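Local structure of N-acetylneuraminate lyase (Peptoclostridium difficile NAP08, 4WOQ) at residues 97-102 and 134-139; 128-133 and 163-168; 206-211 and 233-238. The protein is a lyase of the dihydrodipicolinate synthetase family, built as a TIM barrel of eight parallel strands ringed by helices. One frame throughout, in Å; residues are numbered along the deposited sequence.

All three contacts join helices on the outside of one eight-stranded parallel barrel. Contacts 1 and 2 are neighbours with centres 13 Å apart, and both use helix 126-137, which packs against helix 96-108 in contact 1 and helix 159-165 in contact 2. Their segments alternate along the chain, and they meet where Asn138 OD1 and Asn168 ND2, 3.2 Å apart, probably form a hydrogen bond. Contact 3 follows later in the sequence, between helices 204-208 and 220-235, its centre 35 Å from that of contact 1 and 30 Å from that of contact 2. Together they sample how neighbouring helices pack around the barrel wall.

Contact 1 (97-102 and 134-139); sequences KEAVEL and NTIINS
Where Val100 meets Ser139 and Thr135, neither segment offers an aromatic ring to the interface, and the flat group beside the contact is the Ile136 peptide, whose oxygen holds Ser139. Ser139 OG donates to Ile136 O at 2.8 Å; the hydroxyl lies 19° from the carbonyl plane, with a C=O...OG angle of 142°. This bond restrains the serine hydroxyl, while a second one to the same oxygen, from the backbone N of Ser139, holds the turn of the chain. Serine suits this place because it is small and its hydroxyl donates a hydrogen bond within its own segment, which lets its side chain face an apolar neighbour.

That neighbour is Val100. With CG1 anti to the backbone N (chi1 176°), the valine divides its two methyls between two partners. CG1 comes to 3.5 Å from Ser139 OG and also touches the serine CB, whereas CG2 lies 4.0 Å from Thr135 CG2, the two side chains crossing at about a right angle. Thr135 can present a methyl here because its hydroxyl is spent on the carbonyl of His131, one turn earlier. The CA atoms of Val100 and Ile136 are 5.3 Å apart, a close approach consistent with small and beta-branched side chains.

Deeper in, Ala99 CB stands 3.8 Å from Ile136 CD1. The short alanine leaves room for the longer isoleucine, which continues inward onto Ile114 and Ala116 of strand 113-117 and Leu144 of strand 144-148. Helices 96-108 and 126-137 are consecutive helices of the barrel, linked through strand 113-117, and such side-by-side packing of neighbouring outer helices over the strands is characteristic of the TIM-barrel fold.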
ATOM      1  N   LYS A  97      11.253 -25.518 -10.955  1.00 28.61           N
ATOM      2  CA  LYS A  97      12.157 -26.624 -11.250  1.00 30.83           C
ATOM      3  C   LYS A  97      13.237 -26.736 -10.167  1.00 30.72           C
ATOM      4  O   LYS A  97      13.590 -27.842  -9.746  1.00 31.67           O
ATOM      5  CB  LYS A  97      12.801 -26.433 -12.628  1.00 33.80           C
ATOM      6  CG  LYS A  97      11.825 -26.623 -13.793  1.00 36.45           C
ATOM      7  CD  LYS A  97      12.487 -26.393 -15.147  1.00 35.85           C
ATOM      8  CE  LYS A  97      11.514 -26.678 -16.285  1.00 37.06           C
ATOM      9  NZ  LYS A  97      11.110 -28.116 -16.329  1.00 39.01           N
ATOM     10  N   GLU A  98      13.755 -25.597  -9.713  1.00 28.16           N
ATOM     11  CA  GLU A  98      14.771 -25.613  -8.665  1.00 29.95           C
ATOM     12  C   GLU A  98      14.142 -26.087  -7.356  1.00 30.43           C
ATOM     13  O   GLU A  98      14.724 -26.901  -6.635  1.00 30.91           O
ATOM     14  CB  GLU A  98      15.397 -24.227  -8.467  1.00 28.44           C
ATOM     15  CG  GLU A  98      16.252 -24.147  -7.208  1.00 31.50           C
ATOM     16  CD  GLU A  98      16.884 -22.787  -6.979  1.00 31.63           C
ATOM     17  OE1 GLU A  98      16.188 -21.761  -7.127  1.00 33.43           O
ATOM     18  OE2 GLU A  98      18.079 -22.749  -6.630  1.00 31.77           O
ATOM     19  N   ALA A  99      12.951 -25.585  -7.053  1.00 29.87           N
ATOM     20  CA  ALA A  99      12.272 -25.996  -5.832  1.00 30.99           C
ATOM     21  C   ALA A  99      12.030 -27.511  -5.818  1.00 32.30           C
ATOM     22  O   ALA A  99      12.128 -28.148  -4.766  1.00 33.66           O
ATOM     23  CB  ALA A  99      10.961 -25.258  -5.688  1.00 29.49           C
ATOM     24  N   VAL A 100      11.726 -28.093  -6.975  1.00 31.29           N
ATOM     25  CA  VAL A 100      11.484 -29.531  -7.027  1.00 31.38           C
ATOM     26  C   VAL A 100      12.790 -30.299  -6.860  1.00 32.87           C
ATOM     27  O   VAL A 100      12.837 -31.330  -6.187  1.00 33.29           O
ATOM     28  CB  VAL A 100      10.811 -29.960  -8.350  1.00 32.25           C
ATOM     29  CG1 VAL A 100      10.668 -31.481  -8.386  1.00 31.46           C
ATOM     30  CG2 VAL A 100       9.433 -29.302  -8.481  1.00 29.36           C
ATOM     31  N   GLU A 101      13.857 -29.795  -7.463  1.00 32.79           N
ATOM     32  CA  GLU A 101      15.140 -30.461  -7.340  1.00 32.83           C
ATOM     33  C   GLU A 101      15.605 -30.426  -5.885  1.00 31.13           C
ATOM     34  O   GLU A 101      16.080 -31.433  -5.366  1.00 30.07           O
ATOM     35  CB  GLU A 101      16.184 -29.805  -8.252  1.00 35.64           C
ATOM     36  CG  GLU A 101      17.571 -30.421  -8.141  1.00 43.56           C
ATOM     37  CD  GLU A 101      18.531 -29.923  -9.212  1.00 48.50           C
ATOM     38  OE1 GLU A 101      18.375 -30.321 -10.390  1.00 50.80           O
ATOM     39  OE2 GLU A 101      19.439 -29.129  -8.876  1.00 48.66           O
ATOM     40  N   LEU A 102      15.451 -29.278  -5.225  1.00 28.87           N
ATOM     41  CA  LEU A 102      15.867 -29.155  -3.831  1.00 28.89           C
ATOM     42  C   LEU A 102      15.038 -30.007  -2.862  1.00 29.55           C
ATOM     43  O   LEU A 102      15.542 -30.434  -1.831  1.00 28.24           O
ATOM     44  CB  LEU A 102      15.844 -27.689  -3.397  1.00 28.34           C
ATOM     45  CG  LEU A 102      16.909 -26.820  -4.067  1.00 29.53           C
ATOM     46  CD1 LEU A 102      16.756 -25.373  -3.621  1.00 25.99           C
ATOM     47  CD2 LEU A 102      18.301 -27.362  -3.720  1.00 28.98           C
ATOM     48  N   ASN A 134       1.544 -28.162  -4.914  1.00 32.53           N
ATOM     49  CA  ASN A 134       1.295 -29.572  -5.187  1.00 33.42           C
ATOM     50  C   ASN A 134       2.417 -30.231  -5.984  1.00 33.55           C
ATOM     51  O   ASN A 134       2.773 -31.384  -5.739  1.00 32.71           O
ATOM     52  CB  ASN A 134      -0.043 -29.746  -5.911  1.00 34.30           C
ATOM     53  CG  ASN A 134      -1.225 -29.567  -4.982  1.00 38.15           C
ATOM     54  OD1 ASN A 134      -1.183 -29.994  -3.828  1.00 39.23           O
ATOM     55  ND2 ASN A 134      -2.291 -28.945  -5.479  1.00 38.35           N
ATOM     56  N   THR A 135       2.977 -29.499  -6.939  1.00 33.26           N
ATOM     57  CA  THR A 135       4.065 -30.036  -7.744  1.00 32.97           C
ATOM     58  C   THR A 135       5.267 -30.328  -6.850  1.00 32.32           C
ATOM     59  O   THR A 135       5.967 -31.322  -7.036  1.00 33.98           O
ATOM     60  CB  THR A 135       4.490 -29.039  -8.838  1.00 33.76           C
ATOM     61  OG1 THR A 135       3.372 -28.773  -9.689  1.00 34.74           O
ATOM     62  CG2 THR A 135       5.637 -29.605  -9.671  1.00 32.27           C
ATOM     63  N   ILE A 136       5.502 -29.469  -5.868  1.00 31.59           N
ATOM     64  CA  ILE A 136       6.634 -29.677  -4.979  1.00 31.88           C
ATOM     65  C   ILE A 136       6.445 -30.908  -4.098  1.00 33.77           C
ATOM     66  O   ILE A 136       7.242 -31.842  -4.146  1.00 34.40           O
ATOM     67  CB  ILE A 136       6.885 -28.443  -4.089  1.00 29.63           C
ATOM     68  CG1 ILE A 136       7.327 -27.266  -4.962  1.00 26.27           C
ATOM     69  CG2 ILE A 136       7.956 -28.754  -3.036  1.00 28.53           C
ATOM     70  CD1 ILE A 136       7.488 -25.979  -4.215  1.00 21.17           C
ATOM     71  N   ILE A 137       5.379 -30.914  -3.310  1.00 36.05           N
ATOM     72  CA  ILE A 137       5.120 -32.031  -2.413  1.00 37.97           C
ATOM     73  C   ILE A 137       4.834 -33.353  -3.121  1.00 38.64           C
ATOM     74  O   ILE A 137       5.195 -34.419  -2.617  1.00 39.67           O
ATOM     75  CB  ILE A 137       3.943 -31.719  -1.451  1.00 38.48           C
ATOM     76  CG1 ILE A 137       3.888 -32.775  -0.339  1.00 38.76           C
ATOM     77  CG2 ILE A 137       2.626 -31.704  -2.216  1.00 38.32           C
ATOM     78  CD1 ILE A 137       5.159 -32.861   0.495  1.00 34.29           C
ATOM     79  N   ASN A 138       4.193 -33.296  -4.283  1.00 38.16           N
ATOM     80  CA  ASN A 138       3.877 -34.522  -5.008  1.00 39.11           C
ATOM     81  C   ASN A 138       5.082 -35.168  -5.677  1.00 39.17           C
ATOM     82  O   ASN A 138       4.976 -36.267  -6.224  1.00 39.38           O
ATOM     83  CB  ASN A 138       2.794 -34.262  -6.055  1.00 39.45           C
ATOM     84  CG  ASN A 138       1.445 -33.990  -5.431  1.00 41.47           C
ATOM     85  OD1 ASN A 138       1.320 -33.932  -4.206  1.00 41.14           O
ATOM     86  ND2 ASN A 138       0.424 -33.821  -6.267  1.00 42.23           N
ATOM     87  N   SER A 139       6.232 -34.503  -5.618  1.00 37.62           N
ATOM     88  CA  SER A 139       7.429 -35.040  -6.241  1.00 37.33           C
ATOM     89  C   SER A 139       8.323 -35.792  -5.257  1.00 37.49           C
ATOM     90  O   SER A 139       9.241 -36.500  -5.663  1.00 36.59           O
ATOM     91  CB  SER A 139       8.238 -33.912  -6.886  1.00 38.06           C
ATOM     92  OG  SER A 139       8.955 -33.170  -5.905  1.00 40.83           O
TER

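Contact 2 (128-133 and 163-168); sequences EIKHYY and GELFEN
Lys130 lays the base of its side chain over a methyl of Leu165: Leu165 CD2 sits 3.8 Å from Lys130 CA and also touches CB and CG, the two side chains sliding past each other in opposite directions. A chi1 of -180° and extended torsions beyond it stretch the lysine to its full length, across to the end of 163-168. There NZ forms a salt bridge with Glu167, in the turn after the helix, 2.7 Å from Glu167 OE1, approaching on the syn side but 31° out of the carboxylate plane. A second, weak one joins NZ to Glu164 OE1 at 3.3 Å. Lysine suits this place because its aliphatic stem covers leucine while its charge serves two glutamates.

On the inner side, Leu165 CD2 also meets the Tyr133 ring obliquely, 3.8 Å from Tyr133 CD2. One face of that ring is covered by Tyr132 CD1, and its hydroxyl is anchored on the carbonyl of Ala116, which helps fix the ring. Leu165 and Tyr133 both reach Ile146 of strand 144-148. An apolar layer against the strands, edged outside by ion pairs, is how adjacent helices 126-137 and 159-165 of this TIM barrel meet.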
ATOM      1  N   GLU A 128      -2.453 -20.988  -9.619  1.00 32.24           N
ATOM      2  CA  GLU A 128      -1.055 -21.221  -9.921  1.00 31.20           C
ATOM      3  C   GLU A 128      -0.236 -21.492  -8.661  1.00 30.03           C
ATOM      4  O   GLU A 128       0.683 -22.309  -8.676  1.00 30.53           O
ATOM      5  CB  GLU A 128      -0.518 -20.021 -10.694  1.00 32.58           C
ATOM      6  CG  GLU A 128      -1.400 -19.691 -11.903  1.00 32.76           C
ATOM      7  CD  GLU A 128      -0.916 -18.499 -12.698  1.00 33.10           C
ATOM      8  OE1 GLU A 128      -0.663 -17.438 -12.091  1.00 35.46           O
ATOM      9  OE2 GLU A 128      -0.802 -18.623 -13.935  1.00 31.87           O
ATOM     10  N   ILE A 129      -0.581 -20.818  -7.571  1.00 29.65           N
ATOM     11  CA  ILE A 129       0.122 -21.008  -6.309  1.00 30.46           C
ATOM     12  C   ILE A 129      -0.128 -22.434  -5.809  1.00 31.84           C
ATOM     13  O   ILE A 129       0.780 -23.093  -5.295  1.00 31.42           O
ATOM     14  CB  ILE A 129      -0.340 -19.958  -5.275  1.00 29.18           C
ATOM     15  CG1 ILE A 129       0.302 -18.606  -5.616  1.00 28.45           C
ATOM     16  CG2 ILE A 129       0.007 -20.402  -3.862  1.00 27.72           C
ATOM     17  CD1 ILE A 129      -0.162 -17.460  -4.746  1.00 28.64           C
ATOM     18  N   LYS A 130      -1.357 -22.912  -5.997  1.00 30.91           N
ATOM     19  CA  LYS A 130      -1.735 -24.263  -5.592  1.00 31.38           C
ATOM     20  C   LYS A 130      -0.963 -25.271  -6.440  1.00 32.02           C
ATOM     21  O   LYS A 130      -0.416 -26.249  -5.921  1.00 32.56           O
ATOM     22  CB  LYS A 130      -3.246 -24.455  -5.775  1.00 32.65           C
ATOM     23  CG  LYS A 130      -3.784 -25.821  -5.383  1.00 34.09           C
ATOM     24  CD  LYS A 130      -5.311 -25.842  -5.467  1.00 38.68           C
ATOM     25  CE  LYS A 130      -5.885 -27.203  -5.072  1.00 41.82           C
ATOM     26  NZ  LYS A 130      -7.382 -27.194  -4.998  1.00 43.50           N
ATOM     27  N   HIS A 131      -0.914 -25.024  -7.747  1.00 31.37           N
ATOM     28  CA  HIS A 131      -0.193 -25.905  -8.661  1.00 29.84           C
ATOM     29  C   HIS A 131       1.266 -25.988  -8.214  1.00 28.88           C
ATOM     30  O   HIS A 131       1.862 -27.063  -8.201  1.00 30.55           O
ATOM     31  CB  HIS A 131      -0.292 -25.365 -10.096  1.00 31.74           C
ATOM     32  CG  HIS A 131       0.506 -26.144 -11.099  1.00 32.87           C
ATOM     33  ND1 HIS A 131       1.876 -26.028 -11.216  1.00 33.97           N
ATOM     34  CD2 HIS A 131       0.131 -27.078 -12.007  1.00 33.40           C
ATOM     35  CE1 HIS A 131       2.311 -26.859 -12.147  1.00 31.53           C
ATOM     36  NE2 HIS A 131       1.271 -27.509 -12.642  1.00 33.36           N
ATOM     37  N   TYR A 132       1.829 -24.842  -7.840  1.00 29.27           N
ATOM     38  CA  TYR A 132       3.213 -24.751  -7.371  1.00 28.37           C
ATOM     39  C   TYR A 132       3.443 -25.673  -6.182  1.00 29.98           C
ATOM     40  O   TYR A 132       4.313 -26.550  -6.221  1.00 29.72           O
ATOM     41  CB  TYR A 132       3.518 -23.299  -6.995  1.00 28.92           C
ATOM     42  CG  TYR A 132       4.767 -23.047  -6.170  1.00 29.92           C
ATOM     43  CD1 TYR A 132       4.719 -23.054  -4.776  1.00 29.88           C
ATOM     44  CD2 TYR A 132       5.975 -22.700  -6.782  1.00 26.98           C
ATOM     45  CE1 TYR A 132       5.838 -22.706  -4.016  1.00 27.80           C
ATOM     46  CE2 TYR A 132       7.091 -22.356  -6.035  1.00 25.74           C
ATOM     47  CZ  TYR A 132       7.018 -22.356  -4.655  1.00 28.39           C
ATOM     48  OH  TYR A 132       8.124 -21.991  -3.914  1.00 30.39           O
ATOM     49  N   TYR A 133       2.647 -25.489  -5.132  1.00 30.66           N
ATOM     50  CA  TYR A 133       2.782 -26.310  -3.932  1.00 30.54           C
ATOM     51  C   TYR A 133       2.593 -27.801  -4.184  1.00 31.89           C
ATOM     52  O   TYR A 133       3.396 -28.620  -3.728  1.00 32.81           O
ATOM     53  CB  TYR A 133       1.810 -25.832  -2.845  1.00 30.26           C
ATOM     54  CG  TYR A 133       2.314 -24.628  -2.087  1.00 29.34           C
ATOM     55  CD1 TYR A 133       3.522 -24.682  -1.390  1.00 29.04           C
ATOM     56  CD2 TYR A 133       1.601 -23.429  -2.076  1.00 29.92           C
ATOM     57  CE1 TYR A 133       4.009 -23.583  -0.707  1.00 28.61           C
ATOM     58  CE2 TYR A 133       2.084 -22.315  -1.392  1.00 28.49           C
ATOM     59  CZ  TYR A 133       3.289 -22.404  -0.712  1.00 28.45           C
ATOM     60  OH  TYR A 133       3.791 -21.315  -0.046  1.00 28.35           O
ATOM     61  N   GLY A 163      -7.293 -23.421   3.025  1.00 42.26           N
ATOM     62  CA  GLY A 163      -8.083 -24.631   3.120  1.00 42.29           C
ATOM     63  C   GLY A 163      -7.856 -25.524   1.921  1.00 43.42           C
ATOM     64  O   GLY A 163      -7.756 -26.748   2.055  1.00 43.66           O
ATOM     65  N   GLU A 164      -7.764 -24.913   0.741  1.00 43.67           N
ATOM     66  CA  GLU A 164      -7.546 -25.669  -0.487  1.00 43.43           C
ATOM     67  C   GLU A 164      -6.167 -26.310  -0.483  1.00 41.75           C
ATOM     68  O   GLU A 164      -6.018 -27.482  -0.819  1.00 39.63           O
ATOM     69  CB  GLU A 164      -7.696 -24.764  -1.710  1.00 45.17           C
ATOM     70  CG  GLU A 164      -9.113 -24.257  -1.924  1.00 48.09           C
ATOM     71  CD  GLU A 164      -9.348 -23.773  -3.339  1.00 49.31           C
ATOM     72  OE1 GLU A 164      -9.265 -24.601  -4.271  1.00 50.10           O
ATOM     73  OE2 GLU A 164      -9.613 -22.567  -3.520  1.00 52.33           O
ATOM     74  N   LEU A 165      -5.155 -25.541  -0.102  1.00 39.99           N
ATOM     75  CA  LEU A 165      -3.808 -26.082  -0.045  1.00 39.65           C
ATOM     76  C   LEU A 165      -3.794 -27.275   0.912  1.00 39.62           C
ATOM     77  O   LEU A 165      -3.244 -28.325   0.591  1.00 40.47           O
ATOM     78  CB  LEU A 165      -2.818 -25.009   0.424  1.00 38.62           C
ATOM     79  CG  LEU A 165      -2.645 -23.814  -0.519  1.00 39.04           C
ATOM     80  CD1 LEU A 165      -1.689 -22.801   0.085  1.00 37.95           C
ATOM     81  CD2 LEU A 165      -2.122 -24.303  -1.857  1.00 39.53           C
ATOM     82  N   PHE A 166      -4.423 -27.113   2.076  1.00 40.30           N
ATOM     83  CA  PHE A 166      -4.479 -28.171   3.085  1.00 40.10           C
ATOM     84  C   PHE A 166      -5.254 -29.409   2.672  1.00 42.91           C
ATOM     85  O   PHE A 166      -5.284 -30.394   3.412  1.00 43.29           O
ATOM     86  CB  PHE A 166      -5.065 -27.645   4.395  1.00 36.85           C
ATOM     87  CG  PHE A 166      -4.092 -26.866   5.219  1.00 36.20           C
ATOM     88  CD1 PHE A 166      -2.786 -27.324   5.389  1.00 35.21           C
ATOM     89  CD2 PHE A 166      -4.472 -25.678   5.830  1.00 33.40           C
ATOM     90  CE1 PHE A 166      -1.871 -26.596   6.159  1.00 36.23           C
ATOM     91  CE2 PHE A 166      -3.565 -24.951   6.598  1.00 35.26           C
ATOM     92  CZ  PHE A 166      -2.260 -25.411   6.762  1.00 33.21           C
ATOM     93  N   GLU A 167      -5.892 -29.365   1.508  1.00 45.46           N
ATOM     94  CA  GLU A 167      -6.631 -30.528   1.031  1.00 48.29           C
ATOM     95  C   GLU A 167      -5.671 -31.719   1.022  1.00 48.51           C
ATOM     96  O   GLU A 167      -6.031 -32.829   1.412  1.00 48.89           O
ATOM     97  CB  GLU A 167      -7.163 -30.285  -0.385  1.00 50.66           C
ATOM     98  CG  GLU A 167      -8.117 -29.103  -0.510  1.00 55.45           C
ATOM     99  CD  GLU A 167      -8.574 -28.862  -1.945  1.00 58.42           C
ATOM    100  OE1 GLU A 167      -7.719 -28.875  -2.860  1.00 59.03           O
ATOM    101  OE2 GLU A 167      -9.789 -28.650  -2.157  1.00 59.79           O
ATOM    102  N   ASN A 168      -4.441 -31.466   0.584  1.00 48.74           N
ATOM    103  CA  ASN A 168      -3.398 -32.489   0.505  1.00 49.31           C
ATOM    104  C   ASN A 168      -2.840 -32.798   1.895  1.00 48.90           C
ATOM    105  O   ASN A 168      -2.309 -31.908   2.568  1.00 48.65           O
ATOM    106  CB  ASN A 168      -2.263 -31.997  -0.393  1.00 50.80           C
ATOM    107  CG  ASN A 168      -1.265 -33.084  -0.723  1.00 52.14           C
ATOM    108  OD1 ASN A 168      -0.868 -33.868   0.141  1.00 52.40           O
ATOM    109  ND2 ASN A 168      -0.838 -33.128  -1.979  1.00 52.62           N
TER

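Contact 3 (206-211 and 233-238); sequences PATVLG and LTKNEK
Thr208 and Thr234 meet through their methyls, with Thr208 CG2 3.6 Å from Thr234 CG2. The Thr234 methyl also leans on Val209 CG1 at 3.7 Å, so one small group fills the angle between two neighbouring residues of the opposite segment. Beside it, the side chain of Lys235 folds back, bent at chi2 (-73°) and again at chi4, which brings NZ to 3.1 Å from Thr208 CG2 and 3.2 Å from Thr208 O. The exposed lysine thereby lies along the side of the methyl cluster.

Behind these contacts, both threonine hydroxyls bond within their own helices: Thr208 OG1 to the carbonyl of Met204 and Thr234 OG1 to that of Ile230. In both, CG2 stands opposite the backbone N, so that the hydroxyl reaches back to the helix while the methyl faces across, and a polar residue type can serve a buried, apolar interface.

The backbone next to each threonine is a helix end. Gly211, at positive phi (90°), is the C-prime residue of a Schellman motif, its N 2.9 Å from Thr208 O; a residue without a side chain fits these backbone angles. Glu237 ends the other helix by the same motif, with Lys238 N 2.7 Å from Leu233 O.

Farther out, Leu210 packs on Phe181 and Leu184 of helix 181-190, and Gly211 O is bound by Arg188 of that helix. Val209 meets Val209 of the third subunit, while Thr234 rests on Ala242 of helix 239-258. The contact therefore joins the C-terminal ends of helices 204-208 and 220-235, which flank strand 214-217 in sequence, between helices 181-190 and 239-258.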
ATOM      1  N   PRO A 206       1.735 -13.272  22.158  1.00 30.87           N
ATOM      2  CA  PRO A 206       0.352 -13.227  21.665  1.00 31.31           C
ATOM      3  C   PRO A 206       0.042 -14.344  20.670  1.00 32.03           C
ATOM      4  O   PRO A 206      -1.103 -14.773  20.541  1.00 33.60           O
ATOM      5  CB  PRO A 206       0.240 -11.826  21.052  1.00 30.44           C
ATOM      6  CG  PRO A 206       1.640 -11.504  20.653  1.00 30.80           C
ATOM      7  CD  PRO A 206       2.452 -12.029  21.821  1.00 30.69           C
ATOM      8  N   ALA A 207       1.065 -14.829  19.976  1.00 32.64           N
ATOM      9  CA  ALA A 207       0.856 -15.901  19.011  1.00 33.64           C
ATOM     10  C   ALA A 207       0.659 -17.238  19.721  1.00 33.06           C
ATOM     11  O   ALA A 207      -0.172 -18.054  19.315  1.00 30.34           O
ATOM     12  CB  ALA A 207       2.043 -15.988  18.056  1.00 34.05           C
ATOM     13  N   THR A 208       1.424 -17.458  20.787  1.00 32.84           N
ATOM     14  CA  THR A 208       1.327 -18.707  21.535  1.00 34.45           C
ATOM     15  C   THR A 208      -0.040 -18.907  22.194  1.00 33.60           C
ATOM     16  O   THR A 208      -0.536 -20.029  22.260  1.00 31.20           O
ATOM     17  CB  THR A 208       2.423 -18.794  22.616  1.00 36.90           C
ATOM     18  OG1 THR A 208       3.709 -18.580  22.014  1.00 37.23           O
ATOM     19  CG2 THR A 208       2.407 -20.177  23.277  1.00 37.08           C
ATOM     20  N   VAL A 209      -0.657 -17.830  22.674  1.00 33.61           N
ATOM     21  CA  VAL A 209      -1.965 -17.959  23.307  1.00 34.65           C
ATOM     22  C   VAL A 209      -3.037 -18.293  22.277  1.00 33.67           C
ATOM     23  O   VAL A 209      -4.155 -18.667  22.628  1.00 35.17           O
ATOM     24  CB  VAL A 209      -2.363 -16.681  24.077  1.00 34.54           C
ATOM     25  CG1 VAL A 209      -1.420 -16.479  25.243  1.00 34.98           C
ATOM     26  CG2 VAL A 209      -2.329 -15.475  23.159  1.00 34.86           C
ATOM     27  N   LEU A 210      -2.694 -18.160  21.001  1.00 32.46           N
ATOM     28  CA  LEU A 210      -3.634 -18.495  19.943  1.00 29.87           C
ATOM     29  C   LEU A 210      -3.419 -19.954  19.527  1.00 30.51           C
ATOM     30  O   LEU A 210      -4.072 -20.463  18.614  1.00 30.32           O
ATOM     31  CB  LEU A 210      -3.475 -17.541  18.753  1.00 27.10           C
ATOM     32  CG  LEU A 210      -3.974 -16.117  19.046  1.00 26.33           C
ATOM     33  CD1 LEU A 210      -3.874 -15.233  17.797  1.00 22.20           C
ATOM     34  CD2 LEU A 210      -5.419 -16.195  19.509  1.00 23.61           C
ATOM     35  N   GLY A 211      -2.486 -20.617  20.205  1.00 30.73           N
ATOM     36  CA  GLY A 211      -2.241 -22.025  19.943  1.00 32.28           C
ATOM     37  C   GLY A 211      -1.239 -22.478  18.901  1.00 33.36           C
ATOM     38  O   GLY A 211      -1.391 -23.572  18.360  1.00 34.43           O
ATOM     39  N   LEU A 233       6.577 -20.596  29.465  1.00 48.44           N
ATOM     40  CA  LEU A 233       5.874 -19.862  30.514  1.00 48.26           C
ATOM     41  C   LEU A 233       4.424 -19.646  30.098  1.00 48.48           C
ATOM     42  O   LEU A 233       3.511 -19.744  30.919  1.00 49.62           O
ATOM     43  CB  LEU A 233       6.529 -18.499  30.760  1.00 48.16           C
ATOM     44  CG  LEU A 233       7.859 -18.441  31.512  1.00 50.52           C
ATOM     45  CD1 LEU A 233       8.382 -17.012  31.510  1.00 49.67           C
ATOM     46  CD2 LEU A 233       7.667 -18.935  32.941  1.00 51.48           C
ATOM     47  N   THR A 234       4.220 -19.356  28.815  1.00 47.93           N
ATOM     48  CA  THR A 234       2.882 -19.118  28.284  1.00 47.21           C
ATOM     49  C   THR A 234       2.043 -20.384  28.282  1.00 47.70           C
ATOM     50  O   THR A 234       0.916 -20.387  28.764  1.00 48.75           O
ATOM     51  CB  THR A 234       2.933 -18.564  26.844  1.00 44.46           C
ATOM     52  OG1 THR A 234       3.608 -17.303  26.843  1.00 43.62           O
ATOM     53  CG2 THR A 234       1.532 -18.368  26.295  1.00 42.80           C
ATOM     54  N   LYS A 235       2.585 -21.458  27.726  1.00 48.27           N
ATOM     55  CA  LYS A 235       1.850 -22.714  27.681  1.00 49.01           C
ATOM     56  C   LYS A 235       1.469 -23.173  29.090  1.00 49.27           C
ATOM     57  O   LYS A 235       0.537 -23.953  29.262  1.00 48.46           O
ATOM     58  CB  LYS A 235       2.680 -23.783  26.965  1.00 49.26           C
ATOM     59  CG  LYS A 235       2.563 -23.741  25.443  1.00 50.61           C
ATOM     60  CD  LYS A 235       1.200 -24.269  24.991  1.00 52.10           C
ATOM     61  CE  LYS A 235       1.027 -24.239  23.474  1.00 53.62           C
ATOM     62  NZ  LYS A 235       0.839 -22.858  22.931  1.00 54.97           N
ATOM     63  N   ASN A 236       2.194 -22.681  30.093  1.00 51.00           N
ATOM     64  CA  ASN A 236       1.912 -23.024  31.489  1.00 53.01           C
ATOM     65  C   ASN A 236       1.095 -21.900  32.128  1.00 53.51           C
ATOM     66  O   ASN A 236       0.847 -21.894  33.335  1.00 53.31           O
ATOM     67  CB  ASN A 236       3.210 -23.233  32.280  1.00 54.71           C
ATOM     68  CG  ASN A 236       3.978 -24.468  31.835  1.00 56.69           C
ATOM     69  OD1 ASN A 236       3.395 -25.533  31.615  1.00 57.19           O
ATOM     70  ND2 ASN A 236       5.296 -24.333  31.717  1.00 56.74           N
ATOM     71  N   GLU A 237       0.706 -20.941  31.295  1.00 52.53           N
ATOM     72  CA  GLU A 237      -0.108 -19.805  31.700  1.00 51.49           C
ATOM     73  C   GLU A 237       0.465 -18.848  32.734  1.00 50.88           C
ATOM     74  O   GLU A 237      -0.266 -18.323  33.569  1.00 52.94           O
ATOM     75  CB  GLU A 237      -1.482 -20.299  32.150  1.00 49.78           C
ATOM     76  CG  GLU A 237      -2.148 -21.169  31.095  1.00 50.79           C
ATOM     77  CD  GLU A 237      -3.547 -21.593  31.471  1.00 51.78           C
ATOM     78  OE1 GLU A 237      -3.738 -22.039  32.621  1.00 53.02           O
ATOM     79  OE2 GLU A 237      -4.453 -21.494  30.613  1.00 53.45           O
ATOM     80  N   LYS A 238       1.771 -18.619  32.680  1.00 49.78           N
ATOM     81  CA  LYS A 238       2.405 -17.670  33.587  1.00 49.57           C
ATOM     82  C   LYS A 238       2.630 -16.427  32.732  1.00 47.87           C
ATOM     83  O   LYS A 238       3.756 -15.958  32.554  1.00 46.36           O
ATOM     84  CB  LYS A 238       3.729 -18.223  34.117  1.00 50.70           C
ATOM     85  CG  LYS A 238       3.550 -19.450  35.001  1.00 54.55           C
ATOM     86  CD  LYS A 238       4.826 -19.811  35.751  1.00 56.33           C
ATOM     87  CE  LYS A 238       4.599 -21.006  36.671  1.00 56.90           C
ATOM     88  NZ  LYS A 238       5.824 -21.380  37.431  1.00 59.59           N
TER